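Local structure of gamma-glutamyltranspeptidase (Ggt) (Helicobacter pylori 26695, 5BPK) at residues G95-L100 against K275-S280; L100-K105 against P137-G142; G130-G135 against G248-K253; G230-Q235 against E254-Y259; K262-V267 against S280-G285. The protein probably transfers or hydrolyses the gamma-glutamyl group of glutathione and related compounds, acting as an Ntn-hydrolase. All blocks are in the same frame, centred on the assembly; numbering follows the deposited sequence.

Contact 1 (G95-L100 against K275-S280); sequences GENVAL and KIISMS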
# COMPACT_ATOMS: atom_id res chain seq x y z
N GLY A 95 -12.83 -20.90 -0.24
CA GLY A 95 -13.44 -20.04 -1.25
C GLY A 95 -13.89 -18.67 -0.76
O GLY A 95 -14.32 -17.83 -1.56
N GLU A 96 -13.80 -18.44 0.55
CA GLU A 96 -14.18 -17.15 1.12
C GLU A 96 -13.14 -16.09 0.77
O GLU A 96 -11.93 -16.37 0.74
CB GLU A 96 -14.30 -17.24 2.65
CG GLU A 96 -15.44 -16.44 3.21
CD GLU A 96 -16.74 -17.21 3.14
OE1 GLU A 96 -17.57 -16.90 2.26
OE2 GLU A 96 -16.91 -18.14 3.95
N ASN A 97 -13.61 -14.89 0.49
CA ASN A 97 -12.72 -13.74 0.29
C ASN A 97 -13.06 -12.67 1.32
O ASN A 97 -14.22 -12.29 1.47
CB ASN A 97 -12.87 -13.19 -1.12
CG ASN A 97 -12.57 -14.22 -2.18
OD1 ASN A 97 -11.43 -14.67 -2.33
ND2 ASN A 97 -13.60 -14.62 -2.91
N VAL A 98 -12.04 -12.20 2.04
CA VAL A 98 -12.26 -11.23 3.10
C VAL A 98 -11.21 -10.15 3.02
O VAL A 98 -10.15 -10.36 2.42
CB VAL A 98 -12.24 -11.90 4.50
CG1 VAL A 98 -13.27 -13.03 4.57
CG2 VAL A 98 -10.85 -12.41 4.81
N ALA A 99 -11.53 -8.98 3.56
CA ALA A 99 -10.60 -7.85 3.59
C ALA A 99 -10.45 -7.41 5.03
O ALA A 99 -11.45 -7.23 5.73
CB ALA A 99 -11.13 -6.71 2.75
N LEU A 100 -9.22 -7.29 5.49
CA LEU A 100 -8.93 -6.80 6.82
C LEU A 100 -8.46 -5.34 6.75
O LEU A 100 -7.47 -5.03 6.10
CB LEU A 100 -7.87 -7.66 7.49
CG LEU A 100 -7.45 -7.26 8.90
CD1 LEU A 100 -8.61 -7.27 9.87
CD2 LEU A 100 -6.31 -8.15 9.37
N LYS A 275 -11.98 -13.10 -11.69
CA LYS A 275 -12.59 -12.36 -10.59
C LYS A 275 -11.51 -11.53 -9.92
O LYS A 275 -10.42 -12.03 -9.61
CB LYS A 275 -13.23 -13.31 -9.58
CG LYS A 275 -14.08 -12.62 -8.52
CD LYS A 275 -14.58 -13.60 -7.47
CE LYS A 275 -15.73 -14.44 -7.98
NZ LYS A 275 -16.34 -15.28 -6.89
N ILE A 276 -11.80 -10.24 -9.73
CA ILE A 276 -10.88 -9.30 -9.09
C ILE A 276 -11.37 -9.07 -7.66
O ILE A 276 -12.51 -8.66 -7.46
CB ILE A 276 -10.86 -7.93 -9.84
CG1 ILE A 276 -10.65 -8.10 -11.35
CG2 ILE A 276 -9.79 -7.02 -9.22
CD1 ILE A 276 -9.34 -8.79 -11.73
N ILE A 277 -10.50 -9.37 -6.69
CA ILE A 277 -10.78 -9.19 -5.25
C ILE A 277 -9.81 -8.14 -4.73
O ILE A 277 -8.61 -8.37 -4.73
CB ILE A 277 -10.58 -10.50 -4.44
CG1 ILE A 277 -11.35 -11.66 -5.09
CG2 ILE A 277 -10.97 -10.31 -2.96
CD1 ILE A 277 -12.85 -11.53 -5.02
N SER A 278 -10.32 -7.01 -4.27
CA SER A 278 -9.44 -5.92 -3.83
C SER A 278 -10.01 -5.14 -2.65
O SER A 278 -11.09 -5.48 -2.13
CB SER A 278 -9.10 -5.01 -5.02
OG SER A 278 -8.01 -4.15 -4.72
N MET A 279 -9.27 -4.12 -2.21
CA MET A 279 -9.62 -3.45 -0.96
C MET A 279 -10.69 -2.39 -1.12
O MET A 279 -10.61 -1.51 -1.98
CB MET A 279 -8.41 -2.82 -0.30
CG MET A 279 -8.70 -2.30 1.09
SD MET A 279 -9.15 -3.63 2.23
CE MET A 279 -10.26 -2.73 3.34
N SER A 280 -11.68 -2.51 -0.24
CA SER A 280 -12.84 -1.64 -0.16
C SER A 280 -12.54 -0.43 0.72
O SER A 280 -11.46 -0.33 1.30
CB SER A 280 -13.97 -2.46 0.44
OG SER A 280 -13.52 -3.19 1.58
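The run from N97 to L100 and that from I277 to S280 head the same general way, 36° apart, with the CA atoms of N97 and I277 7.4 Å from each other and those of A99 and M279 6.4 Å. Their backbones do not bond to each other; strand 262-271 pairs with both, so side chains make the contact. N97 and I277 cross at about a right angle. ND2 of N97 lies 3.8 Å from CD1 of I277, while the CB of N97 rests 3.9 Å from the CG2 branch, so the methylene and the amide both lean on isoleucine carbons. The polar need of the amide is met by H91, whose ND1 is hydrogen-bonded to OD1. Further along, the small methyl of A99 admits a bulky thioether: M279 SD approaches A99 CB to 3.7 Å. The M279 chain starts with CG opposite its backbone N (chi1 -171°) and bends at chi2, which swings the sulfur back toward the other strand. Branched and flexible apolar chains suit such a buried sheet surface. This is packing across an antiparallel sheet, continued by a strand of the other chain, consistent with the layered alpha-beta-beta-alpha fold of Ntn-hydrolases.

Contact 2 (L100-K105 against P137-G142); sequences LDFREK and PGTVAG. With 4UD ((2S)-amino[(5S)-4,5-dihydro-1,2-oxazol-5-yl]acetic acid), chain O.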
# COMPACT_ATOMS: atom_id res chain seq x y z
N LEU A 100 -9.22 -7.29 5.49
CA LEU A 100 -8.93 -6.80 6.82
C LEU A 100 -8.46 -5.34 6.75
O LEU A 100 -7.47 -5.03 6.10
CB LEU A 100 -7.87 -7.66 7.49
CG LEU A 100 -7.45 -7.26 8.90
CD1 LEU A 100 -8.61 -7.27 9.87
CD2 LEU A 100 -6.31 -8.15 9.37
N ASP A 101 -9.20 -4.48 7.43
CA ASP A 101 -8.90 -3.06 7.58
C ASP A 101 -8.16 -2.89 8.91
O ASP A 101 -8.78 -2.97 9.98
CB ASP A 101 -10.24 -2.28 7.54
CG ASP A 101 -10.13 -0.82 7.95
OD1 ASP A 101 -9.05 -0.32 8.32
OD2 ASP A 101 -11.20 -0.16 7.91
N PHE A 102 -6.84 -2.68 8.83
CA PHE A 102 -6.07 -2.22 9.98
C PHE A 102 -5.44 -0.83 9.71
O PHE A 102 -4.32 -0.53 10.10
CB PHE A 102 -5.07 -3.28 10.48
CG PHE A 102 -4.04 -3.75 9.47
CD1 PHE A 102 -4.32 -4.77 8.58
CD2 PHE A 102 -2.75 -3.25 9.52
CE1 PHE A 102 -3.34 -5.24 7.71
CE2 PHE A 102 -1.76 -3.71 8.63
CZ PHE A 102 -2.07 -4.71 7.73
N ARG A 103 -6.23 0.00 9.04
CA ARG A 103 -5.86 1.39 8.76
C ARG A 103 -5.86 2.22 10.04
O ARG A 103 -6.69 2.02 10.93
CB ARG A 103 -6.86 1.96 7.76
CG ARG A 103 -6.62 3.39 7.31
CD ARG A 103 -5.36 3.56 6.47
NE ARG A 103 -5.42 4.78 5.67
CZ ARG A 103 -4.45 5.22 4.87
NH1 ARG A 103 -3.31 4.57 4.78
NH2 ARG A 103 -4.62 6.33 4.17
N GLU A 104 -4.96 3.20 10.12
CA GLU A 104 -4.94 4.09 11.27
C GLU A 104 -6.23 4.89 11.37
O GLU A 104 -6.90 5.16 10.37
CB GLU A 104 -3.76 5.06 11.24
CG GLU A 104 -2.39 4.40 11.16
CD GLU A 104 -1.87 4.33 9.74
OE1 GLU A 104 -2.61 3.84 8.85
OE2 GLU A 104 -0.71 4.76 9.53
N LYS A 105 -6.56 5.28 12.61
CA LYS A 105 -7.71 6.15 12.89
C LYS A 105 -7.25 7.53 13.31
O LYS A 105 -6.26 7.66 14.06
CB LYS A 105 -8.53 5.56 14.02
CG LYS A 105 -9.19 4.24 13.71
CD LYS A 105 -9.66 3.52 14.97
CE LYS A 105 -10.74 4.27 15.75
NZ LYS A 105 -11.15 3.52 16.99
N PRO A 137 -1.99 3.82 15.44
CA PRO A 137 -1.47 2.67 14.68
C PRO A 137 -2.36 1.43 14.71
O PRO A 137 -2.87 1.05 15.79
CB PRO A 137 -0.15 2.36 15.37
CG PRO A 137 0.29 3.68 15.96
CD PRO A 137 -1.00 4.31 16.42
N GLY A 138 -2.51 0.79 13.56
CA GLY A 138 -3.30 -0.43 13.40
C GLY A 138 -2.54 -1.70 13.13
O GLY A 138 -3.11 -2.78 13.24
N THR A 139 -1.25 -1.61 12.74
CA THR A 139 -0.50 -2.79 12.30
C THR A 139 -0.49 -3.95 13.30
O THR A 139 -0.74 -5.08 12.92
CB THR A 139 0.92 -2.43 11.91
OG1 THR A 139 0.84 -1.58 10.76
CG2 THR A 139 1.79 -3.66 11.61
N VAL A 140 -0.19 -3.67 14.57
CA VAL A 140 -0.08 -4.75 15.53
C VAL A 140 -1.44 -5.46 15.71
O VAL A 140 -1.52 -6.71 15.76
CB VAL A 140 0.47 -4.27 16.88
CG1 VAL A 140 0.41 -5.37 17.91
CG2 VAL A 140 1.93 -3.77 16.69
N ALA A 141 -2.50 -4.66 15.77
CA ALA A 141 -3.86 -5.19 15.85
C ALA A 141 -4.21 -6.02 14.61
O ALA A 141 -4.89 -7.05 14.72
CB ALA A 141 -4.85 -4.06 16.06
N GLY A 142 -3.76 -5.57 13.44
CA GLY A 142 -4.01 -6.28 12.20
C GLY A 142 -3.31 -7.62 12.15
O GLY A 142 -3.91 -8.62 11.75
C3 4UD O . 2.47 3.93 0.27
C4 4UD O . 0.51 4.70 0.99
C5 4UD O . 1.99 5.02 1.15
C6 4UD O . -0.45 5.88 1.15
C8 4UD O . -1.85 5.32 1.04
O9 4UD O . -2.38 4.80 1.99
O10 4UD O . -2.52 5.37 -0.13
N7 4UD O . -0.30 6.50 2.47
O2 4UD O . 0.37 4.21 -0.34
N1 4UD O . 1.52 3.54 -0.52
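F102 sets its benzyl group against the first turn of helix 139-150, and most of its atoms from CB to CE2 meet that turn. Its CB lies 3.4 Å from G138 O and 3.6 Å from G142 CA. CG and CD1 continue past the same G142 CA, approaching obliquely; because G142 has no side chain, the ring can settle directly on the helix. CD2 then meets T139 CA at 3.6 Å, and CE2 is 4.0 Å from T139 OG1, which lies in the ring plane at its edge and is itself hydrogen-bonded to N81. A chi1 of 59° tucks CG between the backbone N and the carbonyl carbon, which brings the ring over to G142 and T139. G138 is equally close-fitting: its CA makes a CA-H...O contact of 3.5 Å with F102 O, which a bare glycine allows. At the ends, L100 CD2 touches G142 O at 3.4 Å and E104 CG packs on P137.

Around F102 the strand closes with an Asx turn, D101 OD1 accepting from R103 N at 2.9 Å. This turn probably helps direct R103 away from the helix, where NH1 donates to carboxylate oxygen O9 of the bound dihydro-oxazolyl amino acid at 2.9 Å, with a rather bent N-H...O angle of 130°. E40 and D43 of the other chain form salt bridges with the same guanidinium. The contact joins the strand end to the helix start, next to an arginine that binds the ligand's carboxylate, consistent with the gamma-glutamyl pocket of this Ntn-hydrolase.

Contact 3 (G130-G135 against G248-K253); sequences GYLAAG and GGIITK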
# COMPACT_ATOMS: atom_id res chain seq x y z
N GLY A 130 6.47 14.91 12.45
CA GLY A 130 6.20 14.95 13.89
C GLY A 130 4.94 14.26 14.37
O GLY A 130 4.31 13.50 13.64
N TYR A 131 4.57 14.57 15.61
CA TYR A 131 3.65 13.75 16.39
C TYR A 131 2.16 13.96 16.06
O TYR A 131 1.36 13.03 16.20
CB TYR A 131 3.90 13.97 17.89
CG TYR A 131 5.22 13.42 18.40
CD1 TYR A 131 6.44 14.03 18.09
CD2 TYR A 131 5.25 12.28 19.21
CE1 TYR A 131 7.65 13.53 18.58
CE2 TYR A 131 6.44 11.76 19.69
CZ TYR A 131 7.65 12.39 19.37
OH TYR A 131 8.83 11.88 19.86
N LEU A 132 1.80 15.17 15.63
CA LEU A 132 0.42 15.48 15.26
C LEU A 132 0.04 14.85 13.91
O LEU A 132 -1.14 14.68 13.61
CB LEU A 132 0.19 17.00 15.20
CG LEU A 132 -1.29 17.40 15.31
CD1 LEU A 132 -1.87 16.96 16.65
CD2 LEU A 132 -1.47 18.90 15.13
N ALA A 133 1.04 14.51 13.11
CA ALA A 133 0.84 13.89 11.79
C ALA A 133 0.35 12.45 11.88
O ALA A 133 -0.03 11.86 10.86
CB ALA A 133 2.13 13.94 10.98
N ALA A 134 0.39 11.86 13.08
CA ALA A 134 0.12 10.41 13.25
C ALA A 134 -1.34 10.07 13.54
O ALA A 134 -1.98 10.69 14.41
CB ALA A 134 1.00 9.84 14.35
N GLY A 135 -1.85 9.06 12.84
CA GLY A 135 -3.07 8.37 13.22
C GLY A 135 -2.76 7.26 14.22
O GLY A 135 -1.61 6.87 14.41
N GLY A 248 3.61 17.65 21.47
CA GLY A 248 2.53 18.32 20.76
C GLY A 248 1.61 17.41 19.97
O GLY A 248 0.90 17.86 19.08
N GLY A 249 1.63 16.12 20.29
CA GLY A 249 0.74 15.15 19.67
C GLY A 249 -0.51 14.96 20.51
O GLY A 249 -0.59 15.48 21.63
N ILE A 250 -1.44 14.15 20.02
CA ILE A 250 -2.73 13.98 20.68
C ILE A 250 -3.18 12.53 20.95
O ILE A 250 -4.24 12.31 21.54
CB ILE A 250 -3.86 14.73 19.92
CG1 ILE A 250 -4.00 14.25 18.47
CG2 ILE A 250 -3.61 16.24 19.94
CD1 ILE A 250 -5.29 14.72 17.81
N ILE A 251 -2.38 11.55 20.55
CA ILE A 251 -2.74 10.15 20.79
C ILE A 251 -2.55 9.82 22.27
O ILE A 251 -1.53 10.15 22.87
CB ILE A 251 -1.94 9.18 19.91
CG1 ILE A 251 -2.30 9.41 18.45
CG2 ILE A 251 -2.24 7.72 20.31
CD1 ILE A 251 -1.39 8.71 17.47
N THR A 252 -3.57 9.19 22.84
CA THR A 252 -3.62 8.86 24.25
C THR A 252 -3.82 7.37 24.48
O THR A 252 -4.10 6.61 23.55
CB THR A 252 -4.81 9.58 24.93
OG1 THR A 252 -6.04 9.09 24.37
CG2 THR A 252 -4.72 11.09 24.74
N LYS A 253 -3.72 6.95 25.74
CA LYS A 253 -4.05 5.58 26.10
C LYS A 253 -5.48 5.20 25.72
O LYS A 253 -5.75 4.04 25.41
CB LYS A 253 -3.81 5.35 27.60
CG LYS A 253 -2.34 5.24 27.97
CD LYS A 253 -2.15 4.94 29.45
CE LYS A 253 -2.37 6.18 30.30
NZ LYS A 253 -1.98 5.94 31.73
O HOH W 1 -1.11 12.95 17.42
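L132 and G249 bring the two segments closest, with their CA atoms 4.4 Å apart, whereas those of G135 and I251 stand 7.8 Å apart as the chains diverge. Neither segment is a regular element: Y131 to A133 have helical backbone angles without the regular bonds, and G248 to T252 run as an irregular loop. A water spans the gap between the backbones, giving a hydrogen to Y131 O at 2.8 Å and accepting one from I250 N at 2.9 Å, which satisfies two backbone groups that do not meet directly.

Glycines permit the close approach. G249 exposes a bare CA, and Y131 CB lies 3.8 Å from it, while G248 adopts a positive phi of 79° and its carbonyl oxygen packs against L132 CD1. The Y131 ring points away from the loop, and its hydroxyl is hydrogen-bonded to D243 and S192. L132 starts opposite its backbone N (chi1 -160°), carrying CD1 to I250 CG2 at 3.8 Å; these two chains cross at a slant and form an apolar patch. I251, more deeply placed, reaches in with CD1, which sits 3.6 Å from G135 O and 4.1 Å from A134 CB. This slender isoleucine tip rests on a patch made by the A134 methyl and the carbonyl oxygens of A134 and G135, and its other neighbours are I240 and M244 of helix 234-246.

This is loop-to-loop packing: the approach to helix 139-150 is laid against the linker between helices 234-246 and 253-257, which ends with T252 as N-cap of the latter.

Contact 4 (G230-Q235 against E254-Y259); sequences GFYQGQ and EDLASY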
# COMPACT_ATOMS: atom_id res chain seq x y z
N GLY A 230 0.11 -5.86 24.49
CA GLY A 230 1.47 -5.40 24.78
C GLY A 230 1.87 -4.13 24.05
O GLY A 230 2.85 -3.46 24.42
N PHE A 231 1.12 -3.79 23.01
CA PHE A 231 1.30 -2.54 22.28
C PHE A 231 0.26 -1.50 22.69
O PHE A 231 0.61 -0.34 22.93
CB PHE A 231 1.20 -2.80 20.77
CG PHE A 231 1.44 -1.57 19.92
CD1 PHE A 231 2.73 -1.25 19.51
CD2 PHE A 231 0.40 -0.73 19.54
CE1 PHE A 231 2.97 -0.12 18.73
CE2 PHE A 231 0.64 0.41 18.75
CZ PHE A 231 1.92 0.71 18.36
N TYR A 232 -1.01 -1.92 22.75
CA TYR A 232 -2.14 -0.99 22.93
C TYR A 232 -2.49 -0.67 24.39
O TYR A 232 -3.32 0.22 24.63
CB TYR A 232 -3.40 -1.49 22.18
CG TYR A 232 -3.21 -1.51 20.67
CD1 TYR A 232 -3.37 -0.34 19.91
CD2 TYR A 232 -2.83 -2.67 20.01
CE1 TYR A 232 -3.17 -0.35 18.53
CE2 TYR A 232 -2.62 -2.70 18.63
CZ TYR A 232 -2.79 -1.53 17.90
OH TYR A 232 -2.58 -1.54 16.54
N GLN A 233 -1.88 -1.39 25.33
CA GLN A 233 -2.07 -1.16 26.76
C GLN A 233 -0.73 -1.26 27.50
O GLN A 233 0.31 -1.48 26.88
CB GLN A 233 -3.09 -2.17 27.33
CG GLN A 233 -4.48 -2.10 26.68
CD GLN A 233 -5.48 -3.06 27.32
OE1 GLN A 233 -5.38 -3.37 28.51
NE2 GLN A 233 -6.45 -3.52 26.54
N GLY A 234 -0.75 -1.10 28.81
CA GLY A 234 0.47 -1.27 29.61
C GLY A 234 1.58 -0.28 29.30
O GLY A 234 1.32 0.86 28.90
N GLN A 235 2.83 -0.73 29.48
CA GLN A 235 4.01 0.15 29.41
C GLN A 235 4.19 0.82 28.05
O GLN A 235 4.53 2.00 27.99
CB GLN A 235 5.29 -0.62 29.75
CG GLN A 235 5.46 -0.93 31.23
CD GLN A 235 6.54 -1.96 31.51
OE1 GLN A 235 7.61 -1.93 30.91
NE2 GLN A 235 6.26 -2.87 32.43
N GLU A 254 -6.40 6.17 25.74
CA GLU A 254 -7.79 5.92 25.36
C GLU A 254 -7.90 5.60 23.87
O GLU A 254 -8.63 4.69 23.47
CB GLU A 254 -8.69 7.10 25.71
CG GLU A 254 -10.19 6.76 25.56
CD GLU A 254 -11.12 7.93 25.88
OE1 GLU A 254 -10.63 9.03 26.21
OE2 GLU A 254 -12.35 7.73 25.78
N ASP A 255 -7.15 6.33 23.04
CA ASP A 255 -7.09 6.04 21.61
C ASP A 255 -6.61 4.61 21.37
O ASP A 255 -7.18 3.86 20.59
CB ASP A 255 -6.15 7.00 20.88
CG ASP A 255 -6.74 8.37 20.67
OD1 ASP A 255 -7.82 8.47 20.07
OD2 ASP A 255 -6.10 9.36 21.07
N LEU A 256 -5.54 4.24 22.06
CA LEU A 256 -4.90 2.95 21.84
C LEU A 256 -5.81 1.82 22.29
O LEU A 256 -5.98 0.84 21.56
CB LEU A 256 -3.53 2.89 22.53
CG LEU A 256 -2.47 3.85 21.97
CD1 LEU A 256 -1.35 4.07 22.98
CD2 LEU A 256 -1.91 3.42 20.62
N ALA A 257 -6.43 1.97 23.46
CA ALA A 257 -7.34 0.95 24.00
C ALA A 257 -8.61 0.77 23.16
O ALA A 257 -9.25 -0.28 23.22
CB ALA A 257 -7.69 1.25 25.46
N SER A 258 -8.97 1.80 22.39
CA SER A 258 -10.15 1.77 21.53
C SER A 258 -9.85 1.46 20.04
O SER A 258 -10.79 1.42 19.22
CB SER A 258 -10.95 3.08 21.64
OG SER A 258 -10.22 4.21 21.20
N TYR A 259 -8.60 1.19 19.70
CA TYR A 259 -8.27 0.87 18.31
C TYR A 259 -8.89 -0.48 17.95
O TYR A 259 -8.70 -1.46 18.67
CB TYR A 259 -6.75 0.83 17.99
CG TYR A 259 -6.62 0.55 16.51
CD1 TYR A 259 -6.72 1.58 15.60
CD2 TYR A 259 -6.59 -0.76 16.03
CE1 TYR A 259 -6.72 1.34 14.25
CE2 TYR A 259 -6.60 -1.02 14.66
CZ TYR A 259 -6.67 0.04 13.78
OH TYR A 259 -6.70 -0.19 12.44
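Y232 lies against the C-terminal end of helix 253-257, with its CD1 3.3 Å from L256 O and its CB 3.5 Å from the same oxygen. The approach is oblique to the ring. The contact is returned by the leucine, whose CB lies 3.4 Å from Y232 O, so each residue presents carbon to the other's carbonyl. Beyond, Y232 CE1 meets Y259 CB at 3.8 Å. The two tyrosine ring planes are nearly parallel, at 14°, but with centroids 5.8 Å apart they are slid so far that they barely overlap. L256 CD2 completes the cluster at 4.4 Å from F231 CE2.

Several features place these groups. F231 CD2 lies over the centre of one face of the Y232 ring, 3.5 Å above its plane, and so backs that ring from within its own segment. With chi1 near -178°, Y259 has its ring opposite the backbone N, directed at Y232, and its own N donates to L256 O, the carbonyl that the Y232 ring approaches. L256 also packs on A237 and I240 of helix 234-246. Farther out, the phenol of Y232 is hydrogen-bonded to P137 O and A141 N, and that of Y259 to R103 O.

Tyrosine suits both places because its carbons fill an apolar joint while its hydroxyl reaches backbone groups beyond. Through Y259, this helix corner also meets the backbone of the arginine that binds the ligand, a second-shell link to the pocket.

Contact 5 (K262-V267 against S280-G285); sequences KWRKPV and SPPSSG. With EDO (1,2-ethanediol), chain M.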
# COMPACT_ATOMS: atom_id res chain seq x y z
N LYS A 262 -11.23 -3.87 11.41
CA LYS A 262 -12.53 -4.24 10.86
C LYS A 262 -12.36 -5.27 9.76
O LYS A 262 -11.60 -5.07 8.82
CB LYS A 262 -13.27 -3.02 10.35
CG LYS A 262 -13.69 -2.11 11.51
CD LYS A 262 -14.68 -1.05 11.10
CE LYS A 262 -15.98 -1.64 10.57
NZ LYS A 262 -17.08 -0.63 10.61
N TRP A 263 -13.07 -6.39 9.90
CA TRP A 263 -13.20 -7.33 8.80
C TRP A 263 -14.30 -6.84 7.88
O TRP A 263 -15.46 -6.73 8.29
CB TRP A 263 -13.53 -8.72 9.31
CG TRP A 263 -12.45 -9.33 10.11
CD1 TRP A 263 -12.37 -9.39 11.47
CD2 TRP A 263 -11.27 -9.97 9.61
NE1 TRP A 263 -11.21 -10.02 11.85
CE2 TRP A 263 -10.52 -10.40 10.73
CE3 TRP A 263 -10.79 -10.23 8.32
CZ2 TRP A 263 -9.30 -11.08 10.59
CZ3 TRP A 263 -9.59 -10.91 8.19
CH2 TRP A 263 -8.86 -11.32 9.32
N ARG A 264 -13.93 -6.54 6.65
CA ARG A 264 -14.84 -5.95 5.69
C ARG A 264 -14.99 -6.86 4.48
O ARG A 264 -14.11 -7.68 4.19
CB ARG A 264 -14.33 -4.59 5.23
CG ARG A 264 -14.07 -3.60 6.38
CD ARG A 264 -13.89 -2.22 5.82
NE ARG A 264 -13.54 -1.17 6.78
CZ ARG A 264 -14.41 -0.31 7.31
NH1 ARG A 264 -15.71 -0.40 7.04
NH2 ARG A 264 -13.98 0.66 8.11
N LYS A 265 -16.08 -6.69 3.76
CA LYS A 265 -16.23 -7.31 2.46
C LYS A 265 -15.26 -6.63 1.50
O LYS A 265 -15.16 -5.39 1.49
CB LYS A 265 -17.64 -7.17 1.96
CG LYS A 265 -18.66 -7.98 2.74
CD LYS A 265 -20.01 -7.91 2.06
CE LYS A 265 -21.09 -8.61 2.86
NZ LYS A 265 -22.41 -8.50 2.17
N PRO A 266 -14.51 -7.42 0.72
CA PRO A 266 -13.72 -6.81 -0.32
C PRO A 266 -14.61 -6.24 -1.41
O PRO A 266 -15.78 -6.61 -1.51
CB PRO A 266 -12.89 -7.97 -0.88
CG PRO A 266 -13.63 -9.18 -0.53
CD PRO A 266 -14.50 -8.89 0.65
N VAL A 267 -14.05 -5.35 -2.21
CA VAL A 267 -14.71 -4.96 -3.45
C VAL A 267 -14.34 -6.01 -4.51
O VAL A 267 -13.18 -6.44 -4.61
CB VAL A 267 -14.37 -3.52 -3.87
CG1 VAL A 267 -12.88 -3.32 -4.10
CG2 VAL A 267 -15.17 -3.13 -5.11
N SER A 280 -11.68 -2.51 -0.24
CA SER A 280 -12.84 -1.64 -0.16
C SER A 280 -12.54 -0.43 0.72
O SER A 280 -11.46 -0.33 1.30
CB SER A 280 -13.97 -2.46 0.44
OG SER A 280 -13.52 -3.19 1.58
N PRO A 281 -13.51 0.51 0.85
CA PRO A 281 -13.29 1.62 1.76
C PRO A 281 -12.89 1.13 3.15
O PRO A 281 -13.48 0.18 3.65
CB PRO A 281 -14.64 2.34 1.75
CG PRO A 281 -15.09 2.17 0.33
CD PRO A 281 -14.71 0.73 0.02
N PRO A 282 -11.92 1.80 3.80
CA PRO A 282 -11.39 3.13 3.55
C PRO A 282 -10.26 3.27 2.54
O PRO A 282 -9.65 4.33 2.46
CB PRO A 282 -10.92 3.55 4.94
CG PRO A 282 -10.44 2.29 5.53
CD PRO A 282 -11.41 1.25 5.06
N SER A 283 -9.99 2.23 1.75
CA SER A 283 -9.22 2.43 0.53
C SER A 283 -10.14 2.76 -0.65
O SER A 283 -11.27 2.28 -0.72
CB SER A 283 -8.37 1.23 0.19
OG SER A 283 -7.46 1.60 -0.83
N SER A 284 -9.62 3.58 -1.56
CA SER A 284 -10.23 3.84 -2.86
C SER A 284 -9.66 2.87 -3.90
O SER A 284 -10.18 2.78 -5.02
CB SER A 284 -9.90 5.27 -3.30
OG SER A 284 -8.50 5.41 -3.57
N GLY A 285 -8.60 2.14 -3.54
CA GLY A 285 -7.82 1.41 -4.52
C GLY A 285 -8.57 0.34 -5.29
O GLY A 285 -8.56 0.32 -6.52
C1 EDO M . -10.01 -10.20 15.45
O1 EDO M . -10.98 -9.34 14.85
C2 EDO M . -9.81 -11.43 14.57
O2 EDO M . -9.11 -12.46 15.29
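The turn that follows strand 274-278 folds back over strand 262-271, its partner in the sheet hairpin, and S280 fastens the two by a hydrogen bond from its OG to K265 O. That bond is 2.7 Å long with a C=O...donor angle of 148°, the hydroxyl tilted somewhat from the carbonyl plane. A chi1 of 46° places OG between the backbone N and the carbonyl carbon of S280, pointing it to the strand. A serine is well chosen here: its short hydroxyl reaches K265 O directly from the turn. V267 packs on the start of the turn, its CG1 4.1 Å from S280 N.

R264 supplies the other half. Extended from CG to NE, its chain passes P282 at a slant; CD lies 3.3 Å from P281 O, which sits over one face of the guanidinium, and NE lies 3.7 Å from P282 CD. The charge itself is taken by D101 and D334, both in salt bridges with R264. P282 follows a cis peptide bond, and S283 N returns to S280 O at 3.0 Å, so S280 to S283 form a type VI beta turn, where a cis proline at the third position is the defining feature.

Directly after it, S283 OG accepts from G285 N at 3.0 Å and 163°, capping the start of helix 285-296. S283 and S284 are also hydrogen-bonded to M74 O and S72 O of the other chain, the latter from a residue whose hydroxyl holds the bound ligand.

Overall arrangement
Contacts 1, 2 and 5 share the sheet: contacts 1 and 2 have L100 in common and use strand 97-102, while contacts 1 and 5 share S280 and meet through strand 262-271. Contacts 1, 2 and 4 are buried; contacts 3 and 5 are partly buried. Contact 1 is mostly apolar, contact 2 a tight glycine-aromatic fit, and contact 5 polar, its R264 bridged to D101 of contact 2. Away from the sheet, contacts 3 and 4 lie about 14 Å apart between centres and belong to helices and loops, joined by I251 against L256. Contact 4 ties back to contact 2 through two tyrosine hydroxyls, whereas contact 3 combines glycines and a bridging water with leucine and isoleucine packing.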